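Local coordinates for phosphoserine phosphatase (Homo sapiens, PDB 6HYY), which catalyses the hydrolysis of O-phosphoserine to serine and phosphate, using a haloacid dehalogenase-type active site that carries a magnesium ion, at residues K159-K162 against E163-F167; R23-G26 against I27-L30; V52-K55 against A56-E60. One frame throughout, in Å; residues are numbered along the deposited sequence.

All three contacts are local, each made within one unbroken run of chain, so none nests or crosses. Interaction 2 comes first and turns the loop after helix 17-21 into the start of helix 26-33. Interaction 3 forms the first turns of helix 54-65, with Val52 and Pro53 leading in. These two touch, Ile27 CD1 lying 3.8 Å from Leu58 CD1, with centres about 16 Å apart; they join the helices beside the site of serine and magnesium. Interaction 1 closes the C-terminal end of helix 153-165, which leads into strand 170-174 of the central sheet. Its centre is about 29 Å from that of interaction 2, on the opposite side of the chain's centre.

Interaction 1. Residues K159-K162 against E163-F167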
ATOM      1  N   LYS A 159       8.899   6.494   9.925  1.00 20.65           N
ATOM      2  CA  LYS A 159       9.760   6.834  11.057  1.00 21.79           C
ATOM      3  C   LYS A 159      10.653   5.665  11.439  1.00 21.60           C
ATOM      4  O   LYS A 159      11.853   5.853  11.687  1.00 24.42           O
ATOM      5  CB  LYS A 159       8.910   7.283  12.251  1.00 22.30           C
ATOM      6  CG  LYS A 159       9.715   7.571  13.513  1.00 31.93           C
ATOM      7  CD  LYS A 159       8.822   8.221  14.573  1.00 38.94           C
ATOM      8  CE  LYS A 159       9.651   8.741  15.744  1.00 45.84           C
ATOM      9  NZ  LYS A 159       8.821   9.410  16.785  1.00 60.43           N
ATOM     10  N   LEU A 160      10.098   4.449  11.493  1.00 22.97           N
ATOM     11  CA  LEU A 160      10.923   3.281  11.787  1.00 21.57           C
ATOM     12  C   LEU A 160      12.032   3.118  10.756  1.00 21.49           C
ATOM     13  O   LEU A 160      13.172   2.803  11.113  1.00 23.52           O
ATOM     14  CB  LEU A 160      10.063   2.017  11.842  1.00 26.14           C
ATOM     15  CG  LEU A 160       9.068   1.835  12.991  1.00 33.57           C
ATOM     16  CD1 LEU A 160       8.234   0.581  12.760  1.00 35.84           C
ATOM     17  CD2 LEU A 160       9.789   1.761  14.328  1.00 38.16           C
ATOM     18  N   LEU A 161      11.726   3.339   9.474  1.00 19.62           N
ATOM     19  CA  LEU A 161      12.741   3.174   8.432  1.00 20.18           C
ATOM     20  C   LEU A 161      13.832   4.233   8.550  1.00 21.49           C
ATOM     21  O   LEU A 161      15.016   3.942   8.339  1.00 20.42           O
ATOM     22  CB  LEU A 161      12.088   3.238   7.052  1.00 18.61           C
ATOM     23  CG  LEU A 161      11.187   2.064   6.716  1.00 20.51           C
ATOM     24  CD1 LEU A 161      10.503   2.372   5.381  1.00 20.04           C
ATOM     25  CD2 LEU A 161      11.965   0.746   6.651  1.00 22.11           C
ATOM     26  N   LYS A 162      13.441   5.468   8.874  1.00 21.00           N
ATOM     27  CA  LYS A 162      14.423   6.517   9.109  1.00 22.20           C
ATOM     28  C   LYS A 162      15.333   6.148  10.264  1.00 22.78           C
ATOM     29  O   LYS A 162      16.549   6.334  10.176  1.00 25.22           O
ATOM     30  CB  LYS A 162      13.710   7.841   9.386  1.00 25.53           C
ATOM     31  CG  LYS A 162      13.128   8.474   8.140  1.00 27.57           C
ATOM     32  CD  LYS A 162      12.310   9.715   8.456  1.00 33.89           C
ATOM     33  CE  LYS A 162      13.190  10.863   8.928  1.00 39.08           C
ATOM     34  NZ  LYS A 162      14.374  11.054   8.049  1.00 44.89           N
ATOM     35  N   GLU A 163      14.773   5.589  11.342  1.00 22.74           N
ATOM     36  CA  GLU A 163      15.621   5.276  12.491  1.00 24.51           C
ATOM     37  C   GLU A 163      16.508   4.068  12.217  1.00 26.89           C
ATOM     38  O   GLU A 163      17.622   3.975  12.747  1.00 28.61           O
ATOM     39  CB  GLU A 163      14.755   5.049  13.724  1.00 28.90           C
ATOM     40  CG  GLU A 163      14.238   6.357  14.304  1.00 39.44           C
ATOM     41  CD  GLU A 163      12.971   6.195  15.120  1.00 47.38           C
ATOM     42  OE1 GLU A 163      12.362   7.227  15.484  1.00 47.99           O
ATOM     43  OE2 GLU A 163      12.579   5.039  15.397  1.00 51.73           O
ATOM     44  N   LYS A 164      16.050   3.137  11.383  1.00 21.39           N
ATOM     45  CA  LYS A 164      16.832   1.924  11.177  1.00 20.92           C
ATOM     46  C   LYS A 164      17.927   2.119  10.134  1.00 20.85           C
ATOM     47  O   LYS A 164      19.038   1.595  10.293  1.00 21.44           O
ATOM     48  CB  LYS A 164      15.894   0.783  10.753  1.00 21.14           C
ATOM     49  CG  LYS A 164      16.602  -0.547  10.535  1.00 24.96           C
ATOM     50  CD  LYS A 164      15.598  -1.694  10.619  1.00 26.95           C
ATOM     51  CE  LYS A 164      16.252  -3.034  10.336  1.00 35.01           C
ATOM     52  NZ  LYS A 164      15.276  -4.149  10.499  1.00 38.04           N
ATOM     53  N   PHE A 165      17.643   2.849   9.050  1.00 19.63           N
ATOM     54  CA  PHE A 165      18.557   2.926   7.912  1.00 18.62           C
ATOM     55  C   PHE A 165      19.103   4.320   7.655  1.00 18.31           C
ATOM     56  O   PHE A 165      20.006   4.466   6.823  1.00 23.68           O
ATOM     57  CB  PHE A 165      17.850   2.441   6.630  1.00 19.98           C
ATOM     58  CG  PHE A 165      17.378   1.023   6.697  1.00 21.19           C
ATOM     59  CD1 PHE A 165      18.276  -0.024   6.616  1.00 21.92           C
ATOM     60  CD2 PHE A 165      16.021   0.738   6.807  1.00 21.05           C
ATOM     61  CE1 PHE A 165      17.844  -1.347   6.667  1.00 25.51           C
ATOM     62  CE2 PHE A 165      15.573  -0.587   6.862  1.00 21.30           C
ATOM     63  CZ  PHE A 165      16.482  -1.626   6.787  1.00 26.59           C
ATOM     64  N   HIS A 166      18.550   5.341   8.306  1.00 22.32           N
ATOM     65  CA  HIS A 166      18.999   6.730   8.179  1.00 23.98           C
ATOM     66  C   HIS A 166      18.941   7.222   6.732  1.00 24.10           C
ATOM     67  O   HIS A 166      19.855   7.873   6.243  1.00 26.51           O
ATOM     68  CB  HIS A 166      20.421   6.920   8.737  1.00 27.14           C
ATOM     69  CG  HIS A 166      20.559   6.715  10.216  1.00 30.00           C
ATOM     70  ND1 HIS A 166      19.494   6.488  11.058  1.00 30.89           N
ATOM     71  CD2 HIS A 166      21.662   6.724  11.003  1.00 30.56           C
ATOM     72  CE1 HIS A 166      19.929   6.362  12.300  1.00 29.12           C
ATOM     73  NE2 HIS A 166      21.243   6.501  12.293  1.00 35.05           N
ATOM     74  N   PHE A 167      17.868   6.896   6.005  1.00 20.97           N
ATOM     75  CA  PHE A 167      17.794   7.358   4.625  1.00 22.23           C
ATOM     76  C   PHE A 167      17.824   8.885   4.545  1.00 24.17           C
ATOM     77  O   PHE A 167      17.210   9.568   5.366  1.00 29.59           O
ATOM     78  CB  PHE A 167      16.505   6.858   3.961  1.00 22.19           C
ATOM     79  CG  PHE A 167      16.439   5.366   3.751  1.00 19.83           C
ATOM     80  CD1 PHE A 167      17.326   4.716   2.914  1.00 19.74           C
ATOM     81  CD2 PHE A 167      15.424   4.625   4.362  1.00 19.25           C
ATOM     82  CE1 PHE A 167      17.229   3.335   2.702  1.00 20.54           C
ATOM     83  CE2 PHE A 167      15.332   3.251   4.165  1.00 19.74           C
ATOM     84  CZ  PHE A 167      16.247   2.611   3.337  1.00 19.02           C
TER
HETATM   85  O   HOH W   1      15.040  11.602   5.738  1.00 38.86           O
HETATM   86  O   HOH W   2      16.206   9.354   8.039  1.00 40.61           O
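CD2 of Leu161 meets the Phe165 ring at its edge, in plane, while CG of Lys164 sits on one face, 3.8 Å above the plane and over its centre. The Leu161 methyl approaches CE2 of Phe165 at 3.9 Å, one turn along helix 153-165. The Phe167 ring receives CB of Phe165 on one face, offset toward the rim, and its CE2 approaches CB of Leu161. Leu161, the buried residue here, also reaches Phe102 and Cys14 on the central sheet, and Phe167 touches Gln100 and Ala12, so the helix end and the turn rest on strands 100-105 and 12-16.

The imidazole of His166 holds the carbonyl of Lys162 at its edge. ND1 donates to Lys162 O at 3.1 Å with an N-H...O angle of 179°; the oxygen lies in the ring plane, and ND1 lies in the carbonyl plane. CG of His166 stands beside its own backbone N (chi1 -66°), which brings ND1 to the same oxygen that the backbone uses. His166 N is the second donor to Lys162 O, at 2.9 Å, but from above the carbonyl plane. His166 has positive phi (58°) and is the first residue to leave the helical conformation.

Lys162 bends at chi3 and chi4, and two waters lie between its NZ and Phe167 O, both so close to NZ that the details are doubtful. Across the helix surface the extended Lys159 chain passes Glu163, whose OE1 lies 3.1 Å from Lys159 CE and also meets CG. Lys159 NZ stays 4.4 Å from Glu163 OE1, beyond a salt bridge, so any attraction should be modest. Two N-H groups thus share a carbonyl at the helix terminus, fixing the imidazole's rotation; with ND1 donating, the ring is either the ND1-H tautomer or protonated.

Interaction 2. Residues R23-G26 against I27-L30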
ATOM      1  N   ARG A  23      -4.499  -2.461  -8.610  1.00 20.62           N
ATOM      2  CA  ARG A  23      -5.671  -1.711  -9.052  1.00 20.99           C
ATOM      3  C   ARG A  23      -6.785  -1.723  -8.014  1.00 26.32           C
ATOM      4  O   ARG A  23      -7.562  -0.763  -7.935  1.00 30.76           O
ATOM      5  CB  ARG A  23      -6.173  -2.280 -10.387  1.00 28.26           C
ATOM      6  CG  ARG A  23      -5.042  -2.524 -11.374  1.00 29.50           C
ATOM      7  CD  ARG A  23      -5.470  -2.252 -12.810  1.00 41.60           C
ATOM      8  NE  ARG A  23      -5.322  -0.834 -13.130  1.00 42.32           N
ATOM      9  CZ  ARG A  23      -5.378  -0.321 -14.356  1.00 42.74           C
ATOM     10  NH1 ARG A  23      -5.574  -1.109 -15.410  1.00 42.10           N
ATOM     11  NH2 ARG A  23      -5.231   0.989 -14.525  1.00 44.29           N
ATOM     12  N   GLU A  24      -6.846  -2.764  -7.196  1.00 25.81           N
ATOM     13  CA  GLU A  24      -7.946  -3.055  -6.288  1.00 31.81           C
ATOM     14  C   GLU A  24      -7.567  -2.708  -4.849  1.00 27.71           C
ATOM     15  O   GLU A  24      -6.438  -2.316  -4.547  1.00 23.69           O
ATOM     16  CB  GLU A  24      -8.333  -4.534  -6.407  1.00 34.99           C
ATOM     17  CG  GLU A  24      -8.492  -5.061  -7.847  1.00 35.13           C
ATOM     18  CD  GLU A  24      -7.258  -5.809  -8.373  1.00 36.20           C
ATOM     19  OE1 GLU A  24      -7.411  -6.605  -9.330  1.00 39.72           O
ATOM     20  OE2 GLU A  24      -6.148  -5.601  -7.834  1.00 33.70           O
ATOM     21  N   GLU A  25      -8.536  -2.857  -3.947  1.00 29.49           N
ATOM     22  CA  GLU A  25      -8.282  -2.809  -2.511  1.00 28.19           C
ATOM     23  C   GLU A  25      -8.295  -4.243  -2.000  1.00 29.00           C
ATOM     24  O   GLU A  25      -9.284  -4.961  -2.179  1.00 28.15           O
ATOM     25  CB  GLU A  25      -9.323  -1.946  -1.788  1.00 31.14           C
ATOM     26  CG  GLU A  25      -9.469  -0.530  -2.354  1.00 37.33           C
ATOM     27  CD  GLU A  25      -8.656   0.502  -1.580  1.00 37.40           C
ATOM     28  OE1 GLU A  25      -8.901   0.651  -0.367  1.00 47.33           O
ATOM     29  OE2 GLU A  25      -7.774   1.175  -2.181  1.00 38.22           O
ATOM     30  N   GLY A  26      -7.188  -4.665  -1.385  1.00 26.37           N
ATOM     31  CA  GLY A  26      -7.044  -6.066  -1.030  1.00 27.21           C
ATOM     32  C   GLY A  26      -8.147  -6.569  -0.120  1.00 28.15           C
ATOM     33  O   GLY A  26      -8.693  -7.657  -0.330  1.00 29.72           O
ATOM     34  N   ILE A  27      -8.511  -5.776   0.889  1.00 28.93           N
ATOM     35  CA  ILE A  27      -9.543  -6.219   1.821  1.00 26.19           C
ATOM     36  C   ILE A  27     -10.887  -6.379   1.109  1.00 28.59           C
ATOM     37  O   ILE A  27     -11.661  -7.286   1.437  1.00 29.46           O
ATOM     38  CB  ILE A  27      -9.626  -5.259   3.027  1.00 29.36           C
ATOM     39  CG1 ILE A  27     -10.581  -5.828   4.079  1.00 30.81           C
ATOM     40  CG2 ILE A  27     -10.046  -3.867   2.589  1.00 29.93           C
ATOM     41  CD1 ILE A  27     -10.420  -5.229   5.458  1.00 30.92           C
ATOM     42  N   ASP A  28     -11.174  -5.533   0.111  1.00 28.13           N
ATOM     43  CA  ASP A  28     -12.410  -5.672  -0.657  1.00 28.25           C
ATOM     44  C   ASP A  28     -12.380  -6.926  -1.520  1.00 29.03           C
ATOM     45  O   ASP A  28     -13.401  -7.610  -1.675  1.00 31.54           O
ATOM     46  CB  ASP A  28     -12.629  -4.433  -1.531  1.00 29.82           C
ATOM     47  CG  ASP A  28     -12.802  -3.159  -0.714  1.00 35.89           C
ATOM     48  OD1 ASP A  28     -13.062  -3.262   0.509  1.00 39.27           O
ATOM     49  OD2 ASP A  28     -12.683  -2.056  -1.293  1.00 39.57           O
ATOM     50  N   GLU A  29     -11.224  -7.233  -2.108  1.00 30.89           N
ATOM     51  CA  GLU A  29     -11.114  -8.442  -2.921  1.00 29.88           C
ATOM     52  C   GLU A  29     -11.235  -9.692  -2.063  1.00 33.53           C
ATOM     53  O   GLU A  29     -11.808 -10.702  -2.497  1.00 37.00           O
ATOM     54  CB  GLU A  29      -9.793  -8.429  -3.684  1.00 30.46           C
ATOM     55  CG  GLU A  29      -9.713  -7.270  -4.655  1.00 34.14           C
ATOM     56  CD  GLU A  29     -10.763  -7.382  -5.740  1.00 38.22           C
ATOM     57  OE1 GLU A  29     -11.639  -6.493  -5.845  1.00 39.52           O
ATOM     58  OE2 GLU A  29     -10.721  -8.387  -6.478  1.00 44.58           O
ATOM     59  N   LEU A  30     -10.685  -9.651  -0.847  1.00 31.13           N
ATOM     60  CA  LEU A  30     -10.869 -10.756   0.082  1.00 30.98           C
ATOM     61  C   LEU A  30     -12.338 -10.911   0.445  1.00 34.75           C
ATOM     62  O   LEU A  30     -12.857 -12.033   0.508  1.00 35.41           O
ATOM     63  CB  LEU A  30     -10.015 -10.525   1.332  1.00 29.18           C
ATOM     64  CG  LEU A  30      -9.930 -11.657   2.349  1.00 30.34           C
ATOM     65  CD1 LEU A  30      -9.509 -12.940   1.664  1.00 33.76           C
ATOM     66  CD2 LEU A  30      -8.944 -11.265   3.455  1.00 30.81           C
TER
HETATM   67  O   HOH W   3     -11.289  -3.930  -5.087  1.00 39.97           O
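Glu29 folds back toward Glu24 through two successive bends, chi1 -63° and chi2 -64°, which carry its CG against CB of Glu24 at 3.5 Å. Glu24 is bent at chi2 as well (98°), and the two side chains cross at about a right angle, touching through methylene carbons. Their carboxylates stay apart, Glu24 OE1 lying 4.7 Å from Glu29 OE2. OE1 of Glu29 accepts from a water at 2.7 Å, and that water in turn accepts from Glu25 N, linking the first helical turn to the residue at its N-cap.

Glu25 and Asp28 lie side by side and point the same way, with OD2 of Asp28 3.4 Å from CB of Glu25. Outside this run, Glu24 OE2 accepts from His82 N, and two hydroxyls hold the other carboxylates in place, Ser19 OG at Glu25 OE2 and Thr44 OG1 at Asp28 OD1.

Two backbone bonds establish the helix: Glu29 N to Glu25 O at 3.0 Å and Leu30 N to Gly26 O at 2.9 Å. Beyond them, Ile27 packs on Arg61 and Ile65 of helix 54-65, and Leu30 on Val72 and Leu75 of helix 69-78. Gly26 N donates to OD1 of Asp18, a residue of the metal site, while the side chain of Glu25 comes within about 4 Å of magnesium and 5 Å of serine. The arrangement is a helix N-terminus with Glu25 at the N-cap, placed at the active site of a haloacid dehalogenase-like phosphatase.

Interaction 3. Residues V52-K55 against A56-E60; sequences VPFK and AALTE
Lys55 O is gripped twice by Thr59: by the backbone N at 2.9 Å and by the hydroxyl OG1, also at 2.9 Å. The two donors reach it from opposite faces of the carbonyl plane, the N tilted 23° from that plane and OG1 well above it. With OG1 beside its own backbone N (chi1 -58°), the hydroxyl turns back along the helix and donates to the carbonyl four residues earlier, which satisfies its proton within the helix.

Pro53 occupies the N-cap position, and its carbonyl opens the regular pattern: Ala57 N donates to Pro53 O. Leu58 N follows on Phe54 O at 2.8 Å, the shortest of these backbone bonds.

Two apolar pairs lie along this first turn. Val52 CG2 meets CB of Ala57 at 3.8 Å, folding the residue before the cap against the helix, and both also touch Ala47. Phe54 CE2 lies 4.1 Å from CD2 of Leu58. The aromatic chain leaves with CG anti to the backbone N (chi1 -175°), as does Leu58, and the two cross obliquely. Both reach Asn129 of strand 126-133, and Leu58 also packs on Phe142 and Phe108.

Phe54 N donates to Ser151 OG, tying the helix start to the chain just before helix 153-165. The Phe54 side chain lies about 4 Å from the bound serine, though about 10 Å from magnesium. The geometry is that of a helix N-terminus: Pro53 stands at the N-cap position of helix 54-65, whose first turn sets an aromatic residue beside the serine pocket of this phosphatase.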
ATOM      1  N   VAL A  52     -12.830   7.440  10.381  1.00 53.04           N
ATOM      2  CA  VAL A  52     -13.076   6.590  11.545  1.00 52.65           C
ATOM      3  C   VAL A  52     -11.749   5.962  11.960  1.00 48.87           C
ATOM      4  O   VAL A  52     -10.855   5.807  11.115  1.00 47.65           O
ATOM      5  CB  VAL A  52     -14.150   5.527  11.252  1.00 52.56           C
ATOM      6  CG1 VAL A  52     -15.444   6.190  10.795  1.00 54.05           C
ATOM      7  CG2 VAL A  52     -13.657   4.533  10.214  1.00 49.77           C
ATOM      8  N   PRO A  53     -11.564   5.616  13.236  1.00 48.31           N
ATOM      9  CA  PRO A  53     -10.294   5.006  13.659  1.00 42.78           C
ATOM     10  C   PRO A  53     -10.033   3.715  12.899  1.00 42.81           C
ATOM     11  O   PRO A  53     -10.915   2.864  12.766  1.00 41.90           O
ATOM     12  CB  PRO A  53     -10.503   4.753  15.157  1.00 46.25           C
ATOM     13  CG  PRO A  53     -11.583   5.712  15.559  1.00 46.75           C
ATOM     14  CD  PRO A  53     -12.484   5.820  14.369  1.00 50.08           C
ATOM     15  N   PHE A  54      -8.800   3.574  12.397  1.00 40.05           N
ATOM     16  CA  PHE A  54      -8.522   2.497  11.452  1.00 38.92           C
ATOM     17  C   PHE A  54      -8.635   1.125  12.103  1.00 34.76           C
ATOM     18  O   PHE A  54      -9.181   0.195  11.497  1.00 36.48           O
ATOM     19  CB  PHE A  54      -7.137   2.666  10.822  1.00 38.49           C
ATOM     20  CG  PHE A  54      -6.849   1.651   9.756  1.00 39.64           C
ATOM     21  CD1 PHE A  54      -7.442   1.761   8.506  1.00 41.42           C
ATOM     22  CD2 PHE A  54      -6.018   0.569  10.010  1.00 36.84           C
ATOM     23  CE1 PHE A  54      -7.197   0.824   7.522  1.00 41.10           C
ATOM     24  CE2 PHE A  54      -5.770  -0.375   9.027  1.00 36.91           C
ATOM     25  CZ  PHE A  54      -6.361  -0.246   7.786  1.00 38.41           C
ATOM     26  N   LYS A  55      -8.104   0.966  13.320  1.00 34.97           N
ATOM     27  CA  LYS A  55      -8.115  -0.346  13.959  1.00 35.43           C
ATOM     28  C   LYS A  55      -9.539  -0.856  14.135  1.00 34.65           C
ATOM     29  O   LYS A  55      -9.826  -2.027  13.863  1.00 34.98           O
ATOM     30  CB  LYS A  55      -7.394  -0.290  15.309  1.00 38.45           C
ATOM     31  CG  LYS A  55      -7.243  -1.649  15.975  1.00 41.71           C
ATOM     32  CD  LYS A  55      -6.632  -1.546  17.367  1.00 44.03           C
ATOM     33  CE  LYS A  55      -5.172  -1.113  17.312  1.00 49.70           C
ATOM     34  NZ  LYS A  55      -4.664  -0.685  18.648  1.00 49.52           N
ATOM     35  N   ALA A  56     -10.446   0.020  14.578  1.00 37.70           N
ATOM     36  CA  ALA A  56     -11.850  -0.354  14.696  1.00 37.41           C
ATOM     37  C   ALA A  56     -12.448  -0.708  13.340  1.00 37.50           C
ATOM     38  O   ALA A  56     -13.163  -1.708  13.215  1.00 37.35           O
ATOM     39  CB  ALA A  56     -12.634   0.782  15.351  1.00 39.08           C
ATOM     40  N   ALA A  57     -12.170   0.100  12.311  1.00 38.30           N
ATOM     41  CA  ALA A  57     -12.710  -0.184  10.983  1.00 37.78           C
ATOM     42  C   ALA A  57     -12.173  -1.499  10.432  1.00 32.12           C
ATOM     43  O   ALA A  57     -12.890  -2.221   9.729  1.00 35.25           O
ATOM     44  CB  ALA A  57     -12.391   0.966  10.026  1.00 38.48           C
ATOM     45  N   LEU A  58     -10.914  -1.822  10.734  1.00 33.16           N
ATOM     46  CA  LEU A  58     -10.348  -3.094  10.304  1.00 32.34           C
ATOM     47  C   LEU A  58     -11.011  -4.261  11.027  1.00 34.05           C
ATOM     48  O   LEU A  58     -11.371  -5.268  10.403  1.00 32.75           O
ATOM     49  CB  LEU A  58      -8.834  -3.097  10.545  1.00 33.61           C
ATOM     50  CG  LEU A  58      -8.080  -4.287   9.952  1.00 37.63           C
ATOM     51  CD1 LEU A  58      -8.306  -4.365   8.453  1.00 33.72           C
ATOM     52  CD2 LEU A  58      -6.590  -4.214  10.284  1.00 34.20           C
ATOM     53  N   THR A  59     -11.158  -4.151  12.350  1.00 33.22           N
ATOM     54  CA  THR A  59     -11.794  -5.214  13.124  1.00 34.47           C
ATOM     55  C   THR A  59     -13.196  -5.503  12.609  1.00 35.17           C
ATOM     56  O   THR A  59     -13.576  -6.666  12.420  1.00 34.60           O
ATOM     57  CB  THR A  59     -11.841  -4.821  14.601  1.00 34.99           C
ATOM     58  OG1 THR A  59     -10.512  -4.582  15.072  1.00 35.36           O
ATOM     59  CG2 THR A  59     -12.474  -5.933  15.428  1.00 35.73           C
ATOM     60  N   GLU A  60     -13.974  -4.448  12.348  1.00 34.93           N
ATOM     61  CA  GLU A  60     -15.362  -4.633  11.929  1.00 36.96           C
ATOM     62  C   GLU A  60     -15.463  -5.275  10.552  1.00 37.70           C
ATOM     63  O   GLU A  60     -16.355  -6.097  10.315  1.00 35.79           O
ATOM     64  CB  GLU A  60     -16.094  -3.294  11.946  1.00 39.98           C
ATOM     65  CG  GLU A  60     -16.188  -2.668  13.315  1.00 42.80           C
ATOM     66  CD  GLU A  60     -16.547  -1.200  13.241  1.00 49.38           C
ATOM     67  OE1 GLU A  60     -16.826  -0.595  14.299  1.00 55.06           O
ATOM     68  OE2 GLU A  60     -16.549  -0.652  12.118  1.00 51.63           O
TER